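Local coordinates for hypothetical sugar ABC-transporter sugar binding protein (Arthrobacter globiformis, PDB 7BVT) that binds the cyclic tetrasaccharide cyclic alpha-maltosyl-1,6-maltose and probably delivers it to an ABC transporter for uptake, at residues A[126-131]-A[371-376]; A[92-97]-A[296-301]; A[229-234]-A[389-394]; A[166-171]-A[235-240]. All blocks are in the same frame, centred on the assembly; numbering follows the deposited sequence.

Contact 1 (A[126-131]-A[371-376]); sequences GTIDGK and RPNTAL. With GLC (alpha-D-glucopyranose), chain B.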
loop_
_atom_site.group_PDB
_atom_site.type_symbol
_atom_site.label_atom_id
_atom_site.label_comp_id
_atom_site.label_asym_id
_atom_site.label_seq_id
_atom_site.Cartn_x
_atom_site.Cartn_y
_atom_site.Cartn_z
ATOM N N GLY A 126 -1.460 13.077 -0.141
ATOM C CA GLY A 126 -2.201 13.766 0.928
ATOM C C GLY A 126 -2.497 15.230 0.684
ATOM O O GLY A 126 -2.984 15.873 1.577
ATOM N N THR A 127 -2.146 15.739 -0.504
ATOM C CA THR A 127 -2.366 17.128 -0.885
ATOM C C THR A 127 -3.656 17.193 -1.709
ATOM O O THR A 127 -3.720 16.622 -2.830
ATOM C CB THR A 127 -1.149 17.712 -1.605
ATOM O OG1 THR A 127 -0.006 17.671 -0.749
ATOM C CG2 THR A 127 -1.449 19.146 -1.970
ATOM N N ILE A 128 -4.666 17.815 -1.140
ATOM C CA ILE A 128 -5.987 18.000 -1.799
ATOM C C ILE A 128 -6.375 19.476 -1.714
ATOM O O ILE A 128 -6.306 20.034 -0.630
ATOM C CB ILE A 128 -7.043 17.027 -1.229
ATOM C CG1 ILE A 128 -6.613 15.587 -1.498
ATOM C CG2 ILE A 128 -8.399 17.349 -1.838
ATOM C CD1 ILE A 128 -7.419 14.495 -0.817
ATOM N N ASP A 129 -6.697 20.067 -2.880
ATOM C CA ASP A 129 -7.004 21.515 -3.030
ATOM C C ASP A 129 -5.853 22.315 -2.401
ATOM O O ASP A 129 -6.113 23.325 -1.769
ATOM C CB ASP A 129 -8.400 21.808 -2.477
ATOM C CG ASP A 129 -9.487 21.077 -3.266
ATOM O OD1 ASP A 129 -9.261 20.824 -4.492
ATOM O OD2 ASP A 129 -10.522 20.729 -2.659
ATOM N N GLY A 130 -4.627 21.835 -2.598
ATOM C CA GLY A 130 -3.404 22.565 -2.211
ATOM C C GLY A 130 -3.022 22.361 -0.753
ATOM O O GLY A 130 -1.927 22.673 -0.372
ATOM N N LYS A 131 -3.912 21.794 0.060
ATOM C CA LYS A 131 -3.715 21.611 1.518
ATOM C C LYS A 131 -3.140 20.222 1.806
ATOM O O LYS A 131 -3.529 19.246 1.137
ATOM C CB LYS A 131 -5.069 21.707 2.208
ATOM C CG LYS A 131 -5.735 23.088 2.104
ATOM C CD LYS A 131 -7.196 23.075 2.549
ATOM C CE LYS A 131 -7.661 24.453 2.983
ATOM N NZ LYS A 131 -9.131 24.635 2.865
ATOM N N ARG A 371 -1.277 5.355 -5.320
ATOM C CA ARG A 371 -2.512 5.397 -6.131
ATOM C C ARG A 371 -2.973 6.837 -6.253
ATOM O O ARG A 371 -2.588 7.736 -5.489
ATOM C CB ARG A 371 -3.519 4.454 -5.513
ATOM C CG ARG A 371 -3.195 2.989 -5.861
ATOM C CD ARG A 371 -3.896 1.974 -4.997
ATOM N NE ARG A 371 -3.319 2.006 -3.654
ATOM C CZ ARG A 371 -3.803 1.360 -2.616
ATOM N NH1 ARG A 371 -3.203 1.461 -1.428
ATOM N NH2 ARG A 371 -4.813 0.534 -2.785
ATOM N N PRO A 372 -3.771 7.137 -7.290
ATOM C CA PRO A 372 -4.256 8.499 -7.460
ATOM C C PRO A 372 -5.260 8.899 -6.376
ATOM O O PRO A 372 -6.052 8.091 -5.890
ATOM C CB PRO A 372 -4.942 8.483 -8.807
ATOM C CG PRO A 372 -5.378 7.042 -8.939
ATOM C CD PRO A 372 -4.263 6.210 -8.319
ATOM N N ASN A 373 -5.175 10.176 -6.001
ATOM C CA ASN A 373 -5.900 10.733 -4.831
ATOM C C ASN A 373 -7.281 11.267 -5.243
ATOM O O ASN A 373 -7.744 12.246 -4.673
ATOM C CB ASN A 373 -5.054 11.740 -4.060
ATOM C CG ASN A 373 -4.787 13.001 -4.822
ATOM O OD1 ASN A 373 -5.188 13.123 -5.996
ATOM N ND2 ASN A 373 -4.104 13.924 -4.159
ATOM N N THR A 374 -7.941 10.595 -6.164
ATOM C CA THR A 374 -9.337 10.952 -6.551
ATOM C C THR A 374 -10.304 10.250 -5.616
ATOM O O THR A 374 -10.133 9.092 -5.297
ATOM C CB THR A 374 -9.586 10.652 -8.030
ATOM O OG1 THR A 374 -10.987 10.863 -8.252
ATOM C CG2 THR A 374 -9.173 9.267 -8.480
ATOM N N ALA A 375 -11.389 10.956 -5.229
ATOM C CA ALA A 375 -12.501 10.402 -4.451
ATOM C C ALA A 375 -13.303 9.338 -5.222
ATOM O O ALA A 375 -13.945 8.496 -4.550
ATOM C CB ALA A 375 -13.376 11.556 -4.031
ATOM N N LEU A 376 -13.127 9.263 -6.530
ATOM C CA LEU A 376 -13.768 8.210 -7.369
ATOM C C LEU A 376 -12.847 6.990 -7.465
ATOM O O LEU A 376 -13.210 6.033 -8.142
ATOM C CB LEU A 376 -14.034 8.823 -8.737
ATOM C CG LEU A 376 -15.134 9.896 -8.731
ATOM C CD1 LEU A 376 -15.106 10.750 -9.988
ATOM C CD2 LEU A 376 -16.462 9.229 -8.533
HETATM C C1 GLC B . -3.193 -3.101 2.276
HETATM C C2 GLC B . -2.884 -1.640 2.168
HETATM C C3 GLC B . -4.029 -0.907 1.514
HETATM C C4 GLC B . -4.325 -1.589 0.169
HETATM C C5 GLC B . -4.714 -3.041 0.411
HETATM C C6 GLC B . -4.983 -3.761 -0.923
HETATM O O2 GLC B . -2.506 -1.183 3.454
HETATM O O3 GLC B . -3.677 0.480 1.372
HETATM O O4 GLC B . -5.409 -0.976 -0.503
HETATM O O5 GLC B . -3.620 -3.688 1.014
HETATM O O6 GLC B . -5.789 -4.903 -0.647
#

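Contact 2 (A[92-97]-A[296-301]); sequences VWVPQI and GEQAMV. With GLC (alpha-D-glucopyranose), chain B.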
loop_
_atom_site.group_PDB
_atom_site.type_symbol
_atom_site.label_atom_id
_atom_site.label_comp_id
_atom_site.label_asym_id
_atom_site.label_seq_id
_atom_site.Cartn_x
_atom_site.Cartn_y
_atom_site.Cartn_z
ATOM N N VAL A 92 -6.456 5.055 0.534
ATOM C CA VAL A 92 -7.445 5.366 -0.536
ATOM C C VAL A 92 -8.698 5.993 0.091
ATOM O O VAL A 92 -9.545 6.468 -0.667
ATOM C CB VAL A 92 -7.743 4.119 -1.396
ATOM C CG1 VAL A 92 -6.455 3.526 -1.941
ATOM C CG2 VAL A 92 -8.514 3.079 -0.642
ATOM N N TRP A 93 -8.819 6.018 1.419
ATOM C CA TRP A 93 -9.978 6.704 2.048
ATOM C C TRP A 93 -9.792 8.211 2.070
ATOM O O TRP A 93 -10.806 8.918 2.191
ATOM C CB TRP A 93 -10.261 6.218 3.456
ATOM C CG TRP A 93 -10.627 4.782 3.568
ATOM C CD1 TRP A 93 -10.871 3.882 2.564
ATOM C CD2 TRP A 93 -10.859 4.107 4.802
ATOM N NE1 TRP A 93 -11.206 2.675 3.113
ATOM C CE2 TRP A 93 -11.197 2.779 4.476
ATOM C CE3 TRP A 93 -10.767 4.483 6.135
ATOM C CZ2 TRP A 93 -11.462 1.842 5.463
ATOM C CZ3 TRP A 93 -11.013 3.544 7.115
ATOM C CH2 TRP A 93 -11.362 2.245 6.771
ATOM N N VAL A 94 -8.568 8.698 2.086
ATOM C CA VAL A 94 -8.331 10.151 2.355
ATOM C C VAL A 94 -9.209 11.009 1.469
ATOM O O VAL A 94 -9.867 11.924 1.951
ATOM C CB VAL A 94 -6.850 10.533 2.240
ATOM C CG1 VAL A 94 -6.668 12.026 2.311
ATOM C CG2 VAL A 94 -6.051 9.848 3.317
ATOM N N PRO A 95 -9.237 10.835 0.141
ATOM C CA PRO A 95 -10.023 11.729 -0.700
ATOM C C PRO A 95 -11.515 11.644 -0.419
ATOM O O PRO A 95 -12.172 12.657 -0.544
ATOM C CB PRO A 95 -9.706 11.257 -2.151
ATOM C CG PRO A 95 -8.463 10.442 -2.019
ATOM C CD PRO A 95 -8.472 9.838 -0.644
ATOM N N GLN A 96 -11.988 10.477 0.013
ATOM C CA GLN A 96 -13.412 10.341 0.385
ATOM C C GLN A 96 -13.672 11.093 1.683
ATOM O O GLN A 96 -14.714 11.783 1.799
ATOM C CB GLN A 96 -13.751 8.866 0.486
ATOM C CG GLN A 96 -13.611 8.170 -0.870
ATOM C CD GLN A 96 -13.760 6.693 -0.683
ATOM O OE1 GLN A 96 -14.875 6.219 -0.486
ATOM N NE2 GLN A 96 -12.644 5.965 -0.713
ATOM N N ILE A 97 -12.791 10.933 2.649
ATOM C CA ILE A 97 -12.958 11.594 3.973
ATOM C C ILE A 97 -12.908 13.111 3.804
ATOM O O ILE A 97 -13.671 13.842 4.469
ATOM C CB ILE A 97 -11.914 11.062 4.971
ATOM C CG1 ILE A 97 -12.223 9.585 5.284
ATOM C CG2 ILE A 97 -11.844 11.960 6.221
ATOM C CD1 ILE A 97 -11.163 8.858 6.012
ATOM N N GLY A 296 -1.062 1.552 3.720
ATOM C CA GLY A 296 -0.860 1.966 5.109
ATOM C C GLY A 296 -1.772 3.096 5.530
ATOM O O GLY A 296 -2.653 3.517 4.738
ATOM N N GLU A 297 -1.583 3.555 6.769
ATOM C CA GLU A 297 -2.549 4.466 7.413
ATOM C C GLU A 297 -2.112 5.922 7.321
ATOM O O GLU A 297 -0.920 6.195 7.469
ATOM C CB GLU A 297 -2.684 4.097 8.876
ATOM C CG GLU A 297 -3.591 2.894 9.055
ATOM C CD GLU A 297 -3.023 1.545 8.640
ATOM O OE1 GLU A 297 -1.967 1.172 9.140
ATOM O OE2 GLU A 297 -3.645 0.899 7.783
ATOM N N GLN A 298 -3.084 6.793 7.110
ATOM C CA GLN A 298 -2.885 8.242 6.987
ATOM C C GLN A 298 -3.668 8.908 8.121
ATOM O O GLN A 298 -4.816 8.520 8.328
ATOM C CB GLN A 298 -3.439 8.752 5.663
ATOM C CG GLN A 298 -3.163 7.850 4.461
ATOM C CD GLN A 298 -1.716 7.557 4.206
ATOM O OE1 GLN A 298 -0.907 8.473 4.028
ATOM N NE2 GLN A 298 -1.347 6.289 4.141
ATOM N N ALA A 299 -3.116 9.969 8.707
ATOM C CA ALA A 299 -3.850 10.727 9.744
ATOM C C ALA A 299 -4.400 11.980 9.088
ATOM O O ALA A 299 -3.679 12.594 8.297
ATOM C CB ALA A 299 -2.945 11.027 10.919
ATOM N N MET A 300 -5.575 12.374 9.489
ATOM C CA MET A 300 -6.349 13.544 8.997
ATOM C C MET A 300 -6.904 14.289 10.222
ATOM O O MET A 300 -7.358 13.608 11.155
ATOM C CB MET A 300 -7.501 13.066 8.126
ATOM C CG MET A 300 -7.009 12.434 6.831
ATOM S SD MET A 300 -8.231 11.310 6.186
ATOM C CE MET A 300 -7.759 9.807 7.061
ATOM N N VAL A 301 -6.842 15.608 10.212
ATOM C CA VAL A 301 -7.396 16.469 11.310
ATOM C C VAL A 301 -8.640 17.151 10.782
ATOM O O VAL A 301 -8.552 17.863 9.771
ATOM C CB VAL A 301 -6.366 17.476 11.812
ATOM C CG1 VAL A 301 -6.983 18.488 12.776
ATOM C CG2 VAL A 301 -5.136 16.816 12.373
HETATM C C1 GLC B . -3.193 -3.101 2.276
HETATM C C2 GLC B . -2.884 -1.640 2.168
HETATM C C3 GLC B . -4.029 -0.907 1.514
HETATM C C4 GLC B . -4.325 -1.589 0.169
HETATM C C5 GLC B . -4.714 -3.041 0.411
HETATM C C6 GLC B . -4.983 -3.761 -0.923
HETATM O O2 GLC B . -2.506 -1.183 3.454
HETATM O O3 GLC B . -3.677 0.480 1.372
HETATM O O4 GLC B . -5.409 -0.976 -0.503
HETATM O O5 GLC B . -3.620 -3.688 1.014
HETATM O O6 GLC B . -5.789 -4.903 -0.647
#

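Contact 3 (A[229-234]-A[389-394]); sequences EALQYW and EKALAG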
loop_
_atom_site.group_PDB
_atom_site.type_symbol
_atom_site.label_atom_id
_atom_site.label_comp_id
_atom_site.label_asym_id
_atom_site.label_seq_id
_atom_site.Cartn_x
_atom_site.Cartn_y
_atom_site.Cartn_z
ATOM N N GLU A 229 2.446 -3.768 -22.357
ATOM C CA GLU A 229 3.628 -4.569 -21.912
ATOM C C GLU A 229 3.277 -5.225 -20.561
ATOM O O GLU A 229 3.502 -6.431 -20.361
ATOM C CB GLU A 229 4.855 -3.675 -21.754
ATOM C CG GLU A 229 6.111 -4.469 -21.518
ATOM C CD GLU A 229 7.364 -3.649 -21.288
ATOM O OE1 GLU A 229 7.360 -2.462 -21.635
ATOM O OE2 GLU A 229 8.360 -4.261 -20.751
ATOM N N ALA A 230 2.701 -4.463 -19.639
ATOM C CA ALA A 230 2.377 -4.989 -18.299
ATOM C C ALA A 230 1.264 -6.024 -18.420
ATOM O O ALA A 230 1.322 -7.073 -17.763
ATOM C CB ALA A 230 2.015 -3.861 -17.334
ATOM N N LEU A 231 0.190 -5.735 -19.162
ATOM C CA LEU A 231 -0.918 -6.730 -19.280
ATOM C C LEU A 231 -0.466 -7.971 -20.081
ATOM O O LEU A 231 -0.899 -9.091 -19.748
ATOM C CB LEU A 231 -2.162 -6.061 -19.889
ATOM C CG LEU A 231 -3.391 -6.985 -19.941
ATOM C CD1 LEU A 231 -3.735 -7.575 -18.596
ATOM C CD2 LEU A 231 -4.603 -6.259 -20.546
ATOM N N GLN A 232 0.391 -7.814 -21.077
ATOM C CA GLN A 232 0.907 -8.970 -21.866
ATOM C C GLN A 232 1.737 -9.860 -20.949
ATOM O O GLN A 232 1.692 -11.100 -21.094
ATOM C CB GLN A 232 1.757 -8.482 -23.027
ATOM C CG GLN A 232 2.091 -9.605 -24.011
ATOM C CD GLN A 232 0.838 -10.101 -24.701
ATOM O OE1 GLN A 232 0.146 -9.326 -25.405
ATOM N NE2 GLN A 232 0.515 -11.375 -24.511
ATOM N N TYR A 233 2.408 -9.261 -19.970
ATOM C CA TYR A 233 3.179 -10.045 -18.965
ATOM C C TYR A 233 2.237 -10.961 -18.179
ATOM O O TYR A 233 2.519 -12.169 -18.026
ATOM C CB TYR A 233 3.951 -9.100 -18.054
ATOM C CG TYR A 233 4.714 -9.612 -16.859
ATOM C CD1 TYR A 233 5.622 -10.645 -16.940
ATOM C CD2 TYR A 233 4.669 -8.885 -15.688
ATOM C CE1 TYR A 233 6.397 -11.011 -15.858
ATOM C CE2 TYR A 233 5.452 -9.215 -14.591
ATOM C CZ TYR A 233 6.336 -10.272 -14.693
ATOM O OH TYR A 233 7.148 -10.570 -13.638
ATOM N N TRP A 234 1.187 -10.378 -17.599
ATOM C CA TRP A 234 0.158 -11.170 -16.907
ATOM C C TRP A 234 -0.373 -12.253 -17.854
ATOM O O TRP A 234 -0.488 -13.398 -17.434
ATOM C CB TRP A 234 -0.985 -10.307 -16.342
ATOM C CG TRP A 234 -0.589 -9.525 -15.117
ATOM C CD1 TRP A 234 0.545 -8.762 -14.932
ATOM C CD2 TRP A 234 -1.363 -9.346 -13.939
ATOM N NE1 TRP A 234 0.541 -8.191 -13.688
ATOM C CE2 TRP A 234 -0.602 -8.559 -13.045
ATOM C CE3 TRP A 234 -2.585 -9.848 -13.506
ATOM C CZ2 TRP A 234 -1.083 -8.194 -11.799
ATOM C CZ3 TRP A 234 -3.060 -9.503 -12.263
ATOM C CH2 TRP A 234 -2.296 -8.711 -11.396
ATOM N N GLU A 389 -9.806 -8.224 -16.043
ATOM C CA GLU A 389 -9.994 -9.648 -15.701
ATOM C C GLU A 389 -10.466 -10.432 -16.939
ATOM O O GLU A 389 -10.155 -11.610 -17.059
ATOM C CB GLU A 389 -10.992 -9.774 -14.559
ATOM C CG GLU A 389 -11.235 -11.218 -14.212
ATOM C CD GLU A 389 -11.986 -11.470 -12.933
ATOM O OE1 GLU A 389 -12.413 -10.483 -12.316
ATOM O OE2 GLU A 389 -12.072 -12.655 -12.503
ATOM N N LYS A 390 -11.164 -9.773 -17.855
ATOM C CA LYS A 390 -11.652 -10.470 -19.070
ATOM C C LYS A 390 -10.442 -10.969 -19.870
ATOM O O LYS A 390 -10.517 -12.065 -20.421
ATOM C CB LYS A 390 -12.566 -9.531 -19.856
ATOM C CG LYS A 390 -13.805 -9.136 -19.068
ATOM C CD LYS A 390 -14.815 -8.428 -19.931
ATOM C CE LYS A 390 -15.867 -7.753 -19.073
ATOM N NZ LYS A 390 -16.596 -6.713 -19.831
ATOM N N ALA A 391 -9.352 -10.205 -19.949
ATOM C CA ALA A 391 -8.120 -10.673 -20.634
ATOM C C ALA A 391 -7.487 -11.793 -19.816
ATOM O O ALA A 391 -7.057 -12.784 -20.418
ATOM C CB ALA A 391 -7.159 -9.561 -20.842
ATOM N N LEU A 392 -7.436 -11.684 -18.506
ATOM C CA LEU A 392 -6.802 -12.731 -17.647
ATOM C C LEU A 392 -7.591 -14.041 -17.802
ATOM O O LEU A 392 -6.993 -15.170 -17.779
ATOM C CB LEU A 392 -6.761 -12.230 -16.194
ATOM C CG LEU A 392 -6.178 -10.832 -15.984
ATOM C CD1 LEU A 392 -6.108 -10.514 -14.510
ATOM C CD2 LEU A 392 -4.826 -10.682 -16.665
ATOM N N ALA A 393 -8.907 -13.933 -18.034
ATOM C CA ALA A 393 -9.804 -15.107 -18.088
ATOM C C ALA A 393 -9.771 -15.730 -19.488
ATOM O O ALA A 393 -10.431 -16.793 -19.683
ATOM C CB ALA A 393 -11.229 -14.724 -17.640
ATOM N N GLY A 394 -9.094 -15.116 -20.453
ATOM C CA GLY A 394 -9.019 -15.571 -21.848
ATOM C C GLY A 394 -10.199 -15.123 -22.699
ATOM O O GLY A 394 -10.314 -15.623 -23.834
#

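Contact 4 (A[166-171]-A[235-240]); sequences DELKAA and VDLIDS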
loop_
_atom_site.group_PDB
_atom_site.type_symbol
_atom_site.label_atom_id
_atom_site.label_comp_id
_atom_site.label_asym_id
_atom_site.label_seq_id
_atom_site.Cartn_x
_atom_site.Cartn_y
_atom_site.Cartn_z
ATOM N N ASP A 166 11.534 -11.375 -17.266
ATOM C CA ASP A 166 11.963 -12.547 -18.058
ATOM C C ASP A 166 12.495 -13.637 -17.131
ATOM O O ASP A 166 12.205 -14.780 -17.358
ATOM C CB ASP A 166 13.001 -12.109 -19.096
ATOM C CG ASP A 166 12.373 -11.621 -20.386
ATOM O OD1 ASP A 166 11.155 -11.660 -20.501
ATOM O OD2 ASP A 166 13.116 -11.118 -21.222
ATOM N N GLU A 167 13.248 -13.285 -16.112
ATOM C CA GLU A 167 13.739 -14.251 -15.124
ATOM C C GLU A 167 12.572 -14.901 -14.401
ATOM O O GLU A 167 12.609 -16.048 -14.106
ATOM C CB GLU A 167 14.716 -13.597 -14.157
ATOM C CG GLU A 167 16.047 -13.303 -14.812
ATOM C CD GLU A 167 17.058 -12.592 -13.967
ATOM O OE1 GLU A 167 16.829 -12.465 -12.748
ATOM O OE2 GLU A 167 18.057 -12.141 -14.519
ATOM N N LEU A 168 11.537 -14.133 -14.047
ATOM C CA LEU A 168 10.400 -14.678 -13.306
ATOM C C LEU A 168 9.676 -15.643 -14.227
ATOM O O LEU A 168 9.269 -16.693 -13.757
ATOM C CB LEU A 168 9.510 -13.545 -12.784
ATOM C CG LEU A 168 8.218 -13.953 -12.085
ATOM C CD1 LEU A 168 7.686 -12.819 -11.189
ATOM C CD2 LEU A 168 7.152 -14.308 -13.093
ATOM N N LYS A 169 9.445 -15.276 -15.481
ATOM C CA LYS A 169 8.692 -16.187 -16.367
ATOM C C LYS A 169 9.494 -17.498 -16.515
ATOM O O LYS A 169 8.876 -18.534 -16.496
ATOM C CB LYS A 169 8.457 -15.516 -17.728
ATOM C CG LYS A 169 7.334 -14.483 -17.683
ATOM C CD LYS A 169 7.108 -13.770 -18.969
ATOM C CE LYS A 169 8.186 -12.720 -19.232
ATOM N NZ LYS A 169 8.011 -12.072 -20.549
ATOM N N ALA A 170 10.808 -17.412 -16.690
ATOM C CA ALA A 170 11.679 -18.607 -16.934
ATOM C C ALA A 170 11.788 -19.445 -15.652
ATOM O O ALA A 170 11.545 -20.679 -15.680
ATOM C CB ALA A 170 13.028 -18.164 -17.423
ATOM N N ALA A 171 12.022 -18.813 -14.512
ATOM C CA ALA A 171 12.079 -19.561 -13.226
ATOM C C ALA A 171 10.719 -20.155 -12.918
ATOM O O ALA A 171 10.647 -21.290 -12.456
ATOM C CB ALA A 171 12.537 -18.665 -12.078
ATOM N N VAL A 235 -0.758 -11.879 -19.065
ATOM C CA VAL A 235 -1.463 -12.859 -19.945
ATOM C C VAL A 235 -0.484 -13.970 -20.348
ATOM O O VAL A 235 -0.885 -15.158 -20.382
ATOM C CB VAL A 235 -2.091 -12.161 -21.155
ATOM C CG1 VAL A 235 -2.569 -13.160 -22.196
ATOM C CG2 VAL A 235 -3.225 -11.262 -20.702
ATOM N N ASP A 236 0.783 -13.611 -20.522
ATOM C CA ASP A 236 1.821 -14.607 -20.881
ATOM C C ASP A 236 2.024 -15.579 -19.735
ATOM O O ASP A 236 2.189 -16.778 -19.996
ATOM C CB ASP A 236 3.164 -13.997 -21.254
ATOM C CG ASP A 236 3.170 -13.300 -22.594
ATOM O OD1 ASP A 236 2.198 -13.436 -23.325
ATOM O OD2 ASP A 236 4.154 -12.596 -22.867
ATOM N N LEU A 237 2.086 -15.097 -18.499
ATOM C CA LEU A 237 2.205 -15.959 -17.283
ATOM C C LEU A 237 1.016 -16.920 -17.209
ATOM O O LEU A 237 1.218 -18.101 -16.907
ATOM C CB LEU A 237 2.303 -15.107 -16.007
ATOM C CG LEU A 237 3.641 -14.393 -15.845
ATOM C CD1 LEU A 237 3.539 -13.263 -14.830
ATOM C CD2 LEU A 237 4.708 -15.398 -15.393
ATOM N N ILE A 238 -0.198 -16.430 -17.462
ATOM C CA ILE A 238 -1.424 -17.261 -17.342
ATOM C C ILE A 238 -1.427 -18.292 -18.478
ATOM O O ILE A 238 -1.689 -19.482 -18.152
ATOM C CB ILE A 238 -2.661 -16.366 -17.405
ATOM C CG1 ILE A 238 -2.736 -15.463 -16.181
ATOM C CG2 ILE A 238 -3.909 -17.223 -17.582
ATOM C CD1 ILE A 238 -3.721 -14.292 -16.332
ATOM N N ASP A 239 -1.126 -17.855 -19.701
ATOM C CA ASP A 239 -1.224 -18.679 -20.943
ATOM C C ASP A 239 -0.222 -19.823 -20.804
ATOM O O ASP A 239 -0.540 -20.936 -21.265
ATOM C CB ASP A 239 -1.002 -17.869 -22.232
ATOM C CG ASP A 239 -2.227 -17.079 -22.708
ATOM O OD1 ASP A 239 -3.345 -17.271 -22.134
ATOM O OD2 ASP A 239 -2.043 -16.214 -23.611
ATOM N N SER A 240 0.954 -19.569 -20.210
ATOM C CA SER A 240 2.009 -20.623 -20.026
ATOM C C SER A 240 1.578 -21.639 -18.971
ATOM O O SER A 240 2.281 -22.664 -18.852
ATOM C CB SER A 240 3.331 -20.012 -19.687
ATOM O OG SER A 240 3.290 -19.311 -18.445
HETATM O O HOH W 1 5.566 -10.992 -20.995
HETATM O O HOH W 2 6.557 -13.979 -22.796
#

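Contact 1 (A[126-131]-A[371-376])
N373 ND2 gives a hydrogen bond to F125 O, just before a β hairpin, and lies 3.0 Å from T127 O. The hairpin pairs strand 127-128 with strand 131-136 through a type I' turn from I128 to K131, closed by I128 N to K131 O at 2.9 Å and by K131 N to I128 O at 3.1 Å. N373 stands with CG between its backbone N and carbonyl carbon (chi1 68°), which aims the amide at the hairpin. I128 slides past it in the opposite direction, its CG1 4.0 Å from N373 ND2. T127 OG1 bonds to T123 O. At one end of 371-376, R371 belongs to the glycan pocket of this solute-binding protein. Its guanidinium meets the sugar edge-on in a two-pronged grip, NH2 giving a nearly straight bond to GLC O4 (2.8 Å, 165°) and NH1 another to O3 (3.0 Å, 154°). E195 makes a salt bridge to R371 NH2 and L294 O accepts from NH1, so the group is held from the protein side as well. Toward helix 377-392 the chain turns under a side-chain cap, with T374 OG1 accepting from L376 N at 3.2 Å.

Contact 2 (A[92-97]-A[296-301])
M300 runs out from strand 292-301 and then bends at its last torsion (chi3 -87°), while V94 puts CG2 anti to its carbonyl carbon, and the two meet with M300 SD 3.9 Å from V94 CG2. I97, one helical turn on, crosses the methionine at about a right angle, its CG2 3.7 Å from M300 SD and its CD1 against M300 CE. Helix 94-100 is thereby packed on a strand of the central mixed sheet. Q298 offers the flank of its chain, CB lying 3.7 Å from V94 CG2, and bends at chi2 so that NE2 turns back to G296 O (3.1 Å), the donor standing well above the carbonyl plane. A serine here, lacking CG and the amide, would probably leave V94 CG2 less well packed and G296 O without this donor. G296 N itself makes a weak bond to GLC O2. Between helix and strand the contact is apolar and buried, so it rests on shape and dispersion and not on hydrogen bonds across it.

Contact 3 (A[229-234]-A[389-394])
A391 is the first residue of 389-394 to touch helix 225-239, its CB pointing at that helix and lying 4.2 Å from L231 CD2. This is helix-on-helix packing, buried and apolar. L392 comes next and carries most of it, wedging its two methyls between L231 and W234. CD2 sits 3.8 Å from L231 CD1 and also rests on W234 CB, at 3.9 Å, while CD1 comes up to the indole edge, near the ring plane, 3.7 Å from CE3. L231 reaches this meeting point because its CG is anti to the backbone N (chi1 -175°), which swings both methyls over toward the other helix. An alanine in place of L392 would probably open a gap between L231 and the benzo edge of W234, leaving that edge without its methyl neighbour. G394, with positive phi (84°), leaves helical geometry in a Schellman motif, its N bonded back to A391 O at 3.1 Å. The indole is fixed elsewhere too, NE1 hydrogen-bonding to N204 OD1 and the ring meeting F201 edge-to-face. F201, N204 and L197, which touches L392, belong to helix 195-207; helix 398-415 adds V398 and L402 against L231 and A401 against A391, so four helices share this core.

Contact 4 (A[166-171]-A[235-240])
Apolar packing comes first, and it centres on L237, which sets its CD2 methyl against two residues of helix 165-179. L168 CD2 meets L237 CD2 at 3.5 Å, a tight methyl-to-methyl touch, with the two side chains crossing at about a right angle. The other neighbour is the aliphatic stem of K169, whose CG lies 3.6 Å from L237 CD2. Y184, in a loop, touches both leucines beside this seam between helices 165-179 and 225-239.

The charged part lies beyond the lysine's stem. K169 bends at chi3 (-76°), and NZ comes within 3.2 Å of D166 OD1, one turn earlier on its own helix, in a salt bridge that meets the oxygen nearly along its C-O axis.

Across the gap, water does the joining. D236 OD2 is too far from K169 NZ for a direct salt bridge, at 4.5 Å, and two waters span the interval side by side. Water 1 accepts from K169 NZ at 2.7 Å and donates to D236 OD2 at 2.8 Å; water 2 makes the same pair of bonds, with a longer one of 3.3 Å from K169 NZ. D236 OD1 meanwhile takes Q232 NE2.

With one aspartate bonded directly and another through water, the ammonium is probably kept protonated, and the opposite charges likely draw the helices together over their leucine core.

Overall arrangement
The contacts form two pairs far apart. Contacts 1 and 2 have centres 10 Å apart and touch, with P95 against N373 and A375; both reach the mixed sheet and the same glucose. Contacts 3 and 4, centres 12 Å apart, share helix 225-239 and touch where Y233 meets L168. Between the pairs the centres lie 29 to 36 Å apart, and contacts 2 and 4 fall on opposite sides of the chain's centre. Along the chain the segments of contacts 1, 2 and 3 alternate, as do those of 3 and 4; both segments of contact 4 fall between the two of contact 1, and likewise of contact 2, consistent with a two-lobed fold holding sugar between lobes.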